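Glutamate--tRNA ligase (Elizabethkingia anophelis, PDB 6B1Z) probably catalyses the ATP-dependent attachment of glutamate to its cognate tRNA, supplying charged tRNA for translation. Local coordinates at residues A115-E120 with N144-S149; P166-F171 with D198-K203. All blocks are in the same frame, centred on the assembly; numbering follows the deposited sequence. Where two conformers were deposited one is given.

Contact 1 (A115-E120 with N144-S149); sequences AFDTPE and NRLRNS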
loop_
_atom_site.group_PDB
_atom_site.type_symbol
_atom_site.label_atom_id
_atom_site.label_comp_id
_atom_site.label_asym_id
_atom_site.label_seq_id
_atom_site.Cartn_x
_atom_site.Cartn_y
_atom_site.Cartn_z
ATOM N N ALA A 115 -37.177 11.969 6.326
ATOM C CA ALA A 115 -36.968 13.162 5.508
ATOM C C ALA A 115 -37.338 12.864 4.063
ATOM O O ALA A 115 -36.926 11.838 3.511
ATOM C CB ALA A 115 -35.522 13.666 5.604
ATOM N N PHE A 116 -38.115 13.764 3.464
ATOM C CA PHE A 116 -38.738 13.554 2.163
ATOM C C PHE A 116 -38.137 14.426 1.068
ATOM O O PHE A 116 -38.624 14.392 -0.072
ATOM C CB PHE A 116 -40.249 13.818 2.251
ATOM C CG PHE A 116 -40.973 12.915 3.219
ATOM C CD1 PHE A 116 -41.235 13.334 4.516
ATOM C CD2 PHE A 116 -41.391 11.656 2.829
ATOM C CE1 PHE A 116 -41.895 12.499 5.409
ATOM C CE2 PHE A 116 -42.068 10.817 3.711
ATOM C CZ PHE A 116 -42.310 11.241 5.007
ATOM N N ASP A 117 -37.078 15.177 1.367
ATOM C CA ASP A 117 -36.555 16.138 0.402
ATOM C C ASP A 117 -36.026 15.433 -0.839
ATOM O O ASP A 117 -35.333 14.416 -0.753
ATOM C CB ASP A 117 -35.443 16.968 1.042
ATOM C CG ASP A 117 -35.774 17.381 2.455
ATOM O OD1 ASP A 117 -35.489 16.584 3.377
ATOM O OD2 ASP A 117 -36.332 18.483 2.636
ATOM N N THR A 118 -36.362 15.980 -1.997
ATOM C CA THR A 118 -35.868 15.428 -3.252
ATOM C C THR A 118 -34.484 15.987 -3.566
ATOM O O THR A 118 -34.069 17.002 -2.997
ATOM C CB THR A 118 -36.822 15.760 -4.390
ATOM O OG1 THR A 118 -36.795 17.169 -4.652
ATOM C CG2 THR A 118 -38.253 15.328 -4.057
ATOM N N PRO A 119 -33.742 15.341 -4.470
ATOM C CA PRO A 119 -32.432 15.902 -4.855
ATOM C C PRO A 119 -32.517 17.316 -5.405
ATOM O O PRO A 119 -31.631 18.134 -5.128
ATOM C CB PRO A 119 -31.935 14.903 -5.906
ATOM C CG PRO A 119 -32.547 13.609 -5.479
ATOM C CD PRO A 119 -33.944 13.994 -5.035
ATOM N N GLU A 120 -33.574 17.635 -6.156
ATOM C CA GLU A 120 -33.749 18.993 -6.664
ATOM C C GLU A 120 -33.965 19.994 -5.532
ATOM O O GLU A 120 -33.452 21.115 -5.582
ATOM C CB GLU A 120 -34.924 19.049 -7.641
ATOM C CG GLU A 120 -34.688 18.344 -8.977
ATOM C CD GLU A 120 -35.003 16.849 -8.959
ATOM O OE1 GLU A 120 -35.129 16.226 -7.879
ATOM O OE2 GLU A 120 -35.129 16.283 -10.068
ATOM N N ASN A 144 -36.010 22.673 10.186
ATOM C CA ASN A 144 -37.398 23.096 10.288
ATOM C C ASN A 144 -37.923 23.800 9.045
ATOM O O ASN A 144 -39.138 24.009 8.949
ATOM C CB ASN A 144 -37.588 23.984 11.518
ATOM C CG ASN A 144 -37.587 23.179 12.799
ATOM O OD1 ASN A 144 -36.683 23.304 13.624
ATOM N ND2 ASN A 144 -38.594 22.329 12.961
ATOM N N ARG A 145 -37.079 24.154 8.074
ATOM C CA ARG A 145 -37.590 24.724 6.835
ATOM C C ARG A 145 -37.474 23.768 5.656
ATOM O O ARG A 145 -37.730 24.167 4.516
ATOM C CB ARG A 145 -36.904 26.054 6.518
ATOM C CG ARG A 145 -35.412 26.022 6.251
ATOM C CD ARG A 145 -34.966 27.469 6.026
ATOM N NE ARG A 145 -33.539 27.707 6.221
ATOM C CZ ARG A 145 -32.732 28.215 5.293
ATOM N NH1 ARG A 145 -33.209 28.536 4.095
ATOM N NH2 ARG A 145 -31.449 28.408 5.566
ATOM N N LEU A 146 -37.129 22.513 5.907
ATOM C CA LEU A 146 -37.105 21.497 4.871
ATOM C C LEU A 146 -38.333 20.598 5.050
ATOM O O LEU A 146 -39.301 20.983 5.723
ATOM C CB LEU A 146 -35.758 20.770 4.933
ATOM C CG LEU A 146 -34.629 21.695 4.445
ATOM C CD1 LEU A 146 -33.256 21.166 4.836
ATOM C CD2 LEU A 146 -34.725 21.908 2.935
ATOM N N ARG A 147 -38.326 19.418 4.429
ATOM C CA ARG A 147 -39.520 18.573 4.362
ATOM C C ARG A 147 -39.237 17.245 5.056
ATOM O O ARG A 147 -38.691 16.320 4.450
ATOM C CB ARG A 147 -39.962 18.376 2.914
ATOM C CG ARG A 147 -40.558 19.663 2.297
ATOM C CD ARG A 147 -41.007 19.516 0.826
ATOM N NE ARG A 147 -41.850 18.344 0.605
ATOM C CZ ARG A 147 -43.132 18.260 0.950
ATOM N NH1 ARG A 147 -43.732 19.286 1.542
ATOM N NH2 ARG A 147 -43.810 17.147 0.702
ATOM N N ASN A 148 -39.618 17.147 6.330
ATOM C CA ASN A 148 -39.285 15.975 7.128
ATOM C C ASN A 148 -40.331 15.830 8.234
ATOM O O ASN A 148 -41.221 16.669 8.379
ATOM C CB ASN A 148 -37.860 16.102 7.677
ATOM C CG ASN A 148 -37.670 17.373 8.470
ATOM O OD1 ASN A 148 -38.300 17.551 9.510
ATOM N ND2 ASN A 148 -36.822 18.271 7.980
ATOM N N SER A 149 -40.218 14.754 9.024
ATOM C CA SER A 149 -41.238 14.480 10.032
ATOM C C SER A 149 -41.124 15.382 11.256
ATOM O O SER A 149 -41.996 15.317 12.129
ATOM C CB SER A 149 -41.211 13.001 10.447
ATOM O OG SER A 149 -39.949 12.612 10.944
HETATM O O HOH W 1 -40.143 16.667 -0.813
#

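Contact 2 (P166-F171 with D198-K203); sequences PYVIRF and DKVLVK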
loop_
_atom_site.group_PDB
_atom_site.type_symbol
_atom_site.label_atom_id
_atom_site.label_comp_id
_atom_site.label_asym_id
_atom_site.label_seq_id
_atom_site.Cartn_x
_atom_site.Cartn_y
_atom_site.Cartn_z
ATOM N N PRO A 166 -41.017 8.535 -1.407
ATOM C CA PRO A 166 -39.674 8.119 -0.976
ATOM C C PRO A 166 -39.179 8.969 0.184
ATOM O O PRO A 166 -39.399 10.181 0.222
ATOM C CB PRO A 166 -38.815 8.336 -2.225
ATOM C CG PRO A 166 -39.787 8.277 -3.369
ATOM C CD PRO A 166 -41.072 8.860 -2.845
ATOM N N TYR A 167 -38.486 8.324 1.125
ATOM C CA TYR A 167 -37.927 9.042 2.262
ATOM C C TYR A 167 -36.624 8.390 2.705
ATOM O O TYR A 167 -36.399 7.192 2.495
ATOM C CB TYR A 167 -38.904 9.108 3.457
ATOM C CG TYR A 167 -39.251 7.759 4.068
ATOM C CD1 TYR A 167 -38.479 7.210 5.089
ATOM C CD2 TYR A 167 -40.358 7.045 3.633
ATOM C CE1 TYR A 167 -38.792 5.977 5.643
ATOM C CE2 TYR A 167 -40.682 5.814 4.183
ATOM C CZ TYR A 167 -39.897 5.287 5.185
ATOM O OH TYR A 167 -40.221 4.060 5.727
ATOM N N VAL A 168 -35.761 9.199 3.312
ATOM C CA VAL A 168 -34.575 8.705 3.992
ATOM C C VAL A 168 -34.825 8.835 5.487
ATOM O O VAL A 168 -35.736 9.536 5.932
ATOM C CB VAL A 168 -33.283 9.451 3.589
ATOM C CG1 VAL A 168 -32.974 9.271 2.093
ATOM C CG2 VAL A 168 -33.360 10.945 3.969
ATOM N N ILE A 169 -34.015 8.139 6.273
ATOM C CA ILE A 169 -34.032 8.308 7.720
ATOM C C ILE A 169 -32.763 9.044 8.103
ATOM O O ILE A 169 -31.663 8.623 7.734
ATOM C CB ILE A 169 -34.146 6.961 8.454
ATOM C CG1 ILE A 169 -35.463 6.280 8.095
ATOM C CG2 ILE A 169 -33.984 7.166 9.972
ATOM C CD1 ILE A 169 -35.539 4.830 8.521
ATOM N N ARG A 170 -32.913 10.157 8.825
ATOM C CA ARG A 170 -31.792 10.977 9.253
ATOM C C ARG A 170 -31.606 10.893 10.758
ATOM O O ARG A 170 -32.567 10.707 11.508
ATOM C CB ARG A 170 -32.001 12.444 8.878
ATOM C CG ARG A 170 -31.753 12.721 7.405
ATOM C CD ARG A 170 -31.981 14.206 7.087
ATOM N NE ARG A 170 -31.804 14.449 5.657
ATOM C CZ ARG A 170 -30.634 14.700 5.071
ATOM N NH1 ARG A 170 -29.516 14.752 5.787
ATOM N NH2 ARG A 170 -30.591 14.900 3.760
ATOM N N PHE A 171 -30.354 11.032 11.186
ATOM C CA PHE A 171 -30.073 11.184 12.604
ATOM C C PHE A 171 -30.505 12.575 13.058
ATOM O O PHE A 171 -30.275 13.555 12.354
ATOM C CB PHE A 171 -28.575 11.000 12.853
ATOM C CG PHE A 171 -28.195 11.055 14.300
ATOM C CD1 PHE A 171 -28.362 9.946 15.118
ATOM C CD2 PHE A 171 -27.654 12.220 14.841
ATOM C CE1 PHE A 171 -27.990 9.988 16.454
ATOM C CE2 PHE A 171 -27.284 12.268 16.180
ATOM C CZ PHE A 171 -27.469 11.171 16.989
ATOM N N ASP A 198 -27.390 16.334 10.515
ATOM C CA ASP A 198 -28.389 15.267 10.616
ATOM C C ASP A 198 -28.135 14.231 9.512
ATOM O O ASP A 198 -28.876 14.137 8.529
ATOM C CB ASP A 198 -29.800 15.834 10.464
ATOM C CG ASP A 198 -30.240 16.749 11.616
ATOM O OD1 ASP A 198 -29.563 16.830 12.657
ATOM O OD2 ASP A 198 -31.305 17.386 11.435
ATOM N N LYS A 199 -27.074 13.435 9.686
ATOM C CA LYS A 199 -26.617 12.583 8.596
ATOM C C LYS A 199 -27.657 11.525 8.255
ATOM O O LYS A 199 -28.380 11.023 9.118
ATOM C CB LYS A 199 -25.289 11.902 8.948
ATOM C CG LYS A 199 -24.097 12.878 9.017
ATOM C CD LYS A 199 -22.807 12.263 8.431
ATOM C CE LYS A 199 -21.708 13.322 8.231
ATOM N NZ LYS A 199 -20.536 13.120 9.149
ATOM N N VAL A 200 -27.693 11.160 6.973
ATOM C CA VAL A 200 -28.577 10.091 6.528
ATOM C C VAL A 200 -28.082 8.764 7.087
ATOM O O VAL A 200 -26.898 8.414 6.948
ATOM C CB VAL A 200 -28.647 10.040 4.997
ATOM C CG1 VAL A 200 -29.471 8.819 4.551
ATOM C CG2 VAL A 200 -29.249 11.316 4.436
ATOM N N LEU A 201 -28.996 8.022 7.704
ATOM C CA LEU A 201 -28.747 6.700 8.257
ATOM C C LEU A 201 -29.260 5.592 7.367
ATOM O O LEU A 201 -28.632 4.536 7.303
ATOM C CB LEU A 201 -29.407 6.545 9.630
ATOM C CG LEU A 201 -28.978 7.576 10.664
ATOM C CD1 LEU A 201 -29.731 7.348 11.961
ATOM C CD2 LEU A 201 -27.471 7.469 10.873
ATOM N N VAL A 202 -30.403 5.795 6.710
ATOM C CA VAL A 202 -31.002 4.785 5.843
ATOM C C VAL A 202 -31.445 5.473 4.557
ATOM O O VAL A 202 -32.104 6.517 4.598
ATOM C CB VAL A 202 -32.188 4.071 6.529
ATOM C CG1 VAL A 202 -32.718 2.946 5.633
ATOM C CG2 VAL A 202 -31.765 3.524 7.916
ATOM N N LYS A 203 -31.063 4.904 3.416
ATOM C CA LYS A 203 -31.378 5.467 2.110
ATOM C C LYS A 203 -32.821 5.134 1.702
ATOM O O LYS A 203 -33.526 4.386 2.381
ATOM C CB LYS A 203 -30.379 4.938 1.078
ATOM C CG LYS A 203 -28.924 5.220 1.438
ATOM C CD LYS A 203 -27.945 4.567 0.448
ATOM C CE LYS A 203 -27.984 3.036 0.531
ATOM N NZ LYS A 203 -26.997 2.377 -0.388
HETATM O O HOH W 2 -35.435 5.009 4.432
#

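Contact 1 (A115-E120 with N144-S149)
Hydrogen bonding dominates where D117 and F116 meet R147, and it runs in both directions between the two segments. The backbone N of F116 donates to the carbonyl O of R147 at 2.8 Å in a nearly straight bond. In return, the backbone N of R147 donates to OD2 of D117, also at 2.8 Å, reaching this oxygen on its syn side and 25° out of the carboxylate plane. With CG of D117 anti to its carbonyl carbon (chi1 -42°), the carboxylate is carried across to that N-H. The other oxygen, OD1, is hydrogen-bonded by the hydroxyl of Y138, so both ends of the carboxylate are held, which should restrict its rotation. A water adds a third link, donating to F116 O and accepting from NE of R147, in the plane of the guanidinium.

Van der Waals contact is slighter. OD2 of D117 lies 3.3 Å from CB of L146, whose side chain crosses that of D117 at about a right angle; between carbons, CB of A115 meets CB of N148 at 4.0 Å. The backbones of A115 and N148 form a single bridge rather than a continued strand pairing.

Within the class I catalytic domain, loop 144-149, which follows helix 119-131, lies beside the end of strand 112-115; T118 is the N-cap of that helix and L146 leans on it, while F116 and R147 pack against helix 154-162.

Contact 2 (P166-F171 with D198-K203)
R170 reaches D198 by an extended side chain: CG lies anti to the carbonyl carbon (chi1 -77°), and the chain then runs straight from CG to NE. This brings NH1 to 2.9 Å from the carbonyl O of D198, which sits in the guanidinium plane while the donor is tilted 29° from the carbonyl plane. A chi1 of 174° sets CG1 of V200 anti to the backbone N and leaves CG2 anti to the carbonyl carbon, over one face of the same guanidinium, offset toward its rim and 3.7 Å from CZ. The other methyl, CG1, touches CB of V168. Y138 adds a cation-pi contact to R170.

The backbones pair as antiparallel strands interrupted by a classic beta bulge. I169 and V202 form a hydrogen-bonded pair in which I169 N donates to V202 O at 3.0 Å; R170 and V200 form a non-hydrogen-bonded pair, the register slipping by one residue between them. L201 is the extra residue: I169 O accepts from L201 N at 2.7 Å and, in a longer bond, from V202 N at 3.3 Å. Beyond the bulge, F171 N donates to K199 O.

On the face bearing I169 and V202, the two side chains lie side by side, with CD1 of I169 4.0 Å from CB of V202. Next to the bulge, CD1 of L201 packs against CB of F171 and meets the edge of its ring, which goes on to helix 236-246. At the opposite end of the pairing, a water donates to both Y167 O and K203 O.

How the contacts relate
Both contacts involve one small antiparallel sheet, 112-115, 168-171, 200-202, and illustrate how the same scaffold can be joined by different means. Contact 2 is a strand pairing within the sheet, uniting its central strand with one outer strand; contact 1 adds a loop at the end of the other outer strand. They meet directly, their centres about 10 Å apart: A115 N probably donates to V168 O, and the F116 ring packs on CB of Y167. Both are partly buried, though contact 2 buries about twice the surface. Contact 1 relies on one backbone bond, a carboxylate and a water; contact 2 on backbone pairing, with a guanidinium and apolar side chains added. Y138 serves both, through D117 and R170.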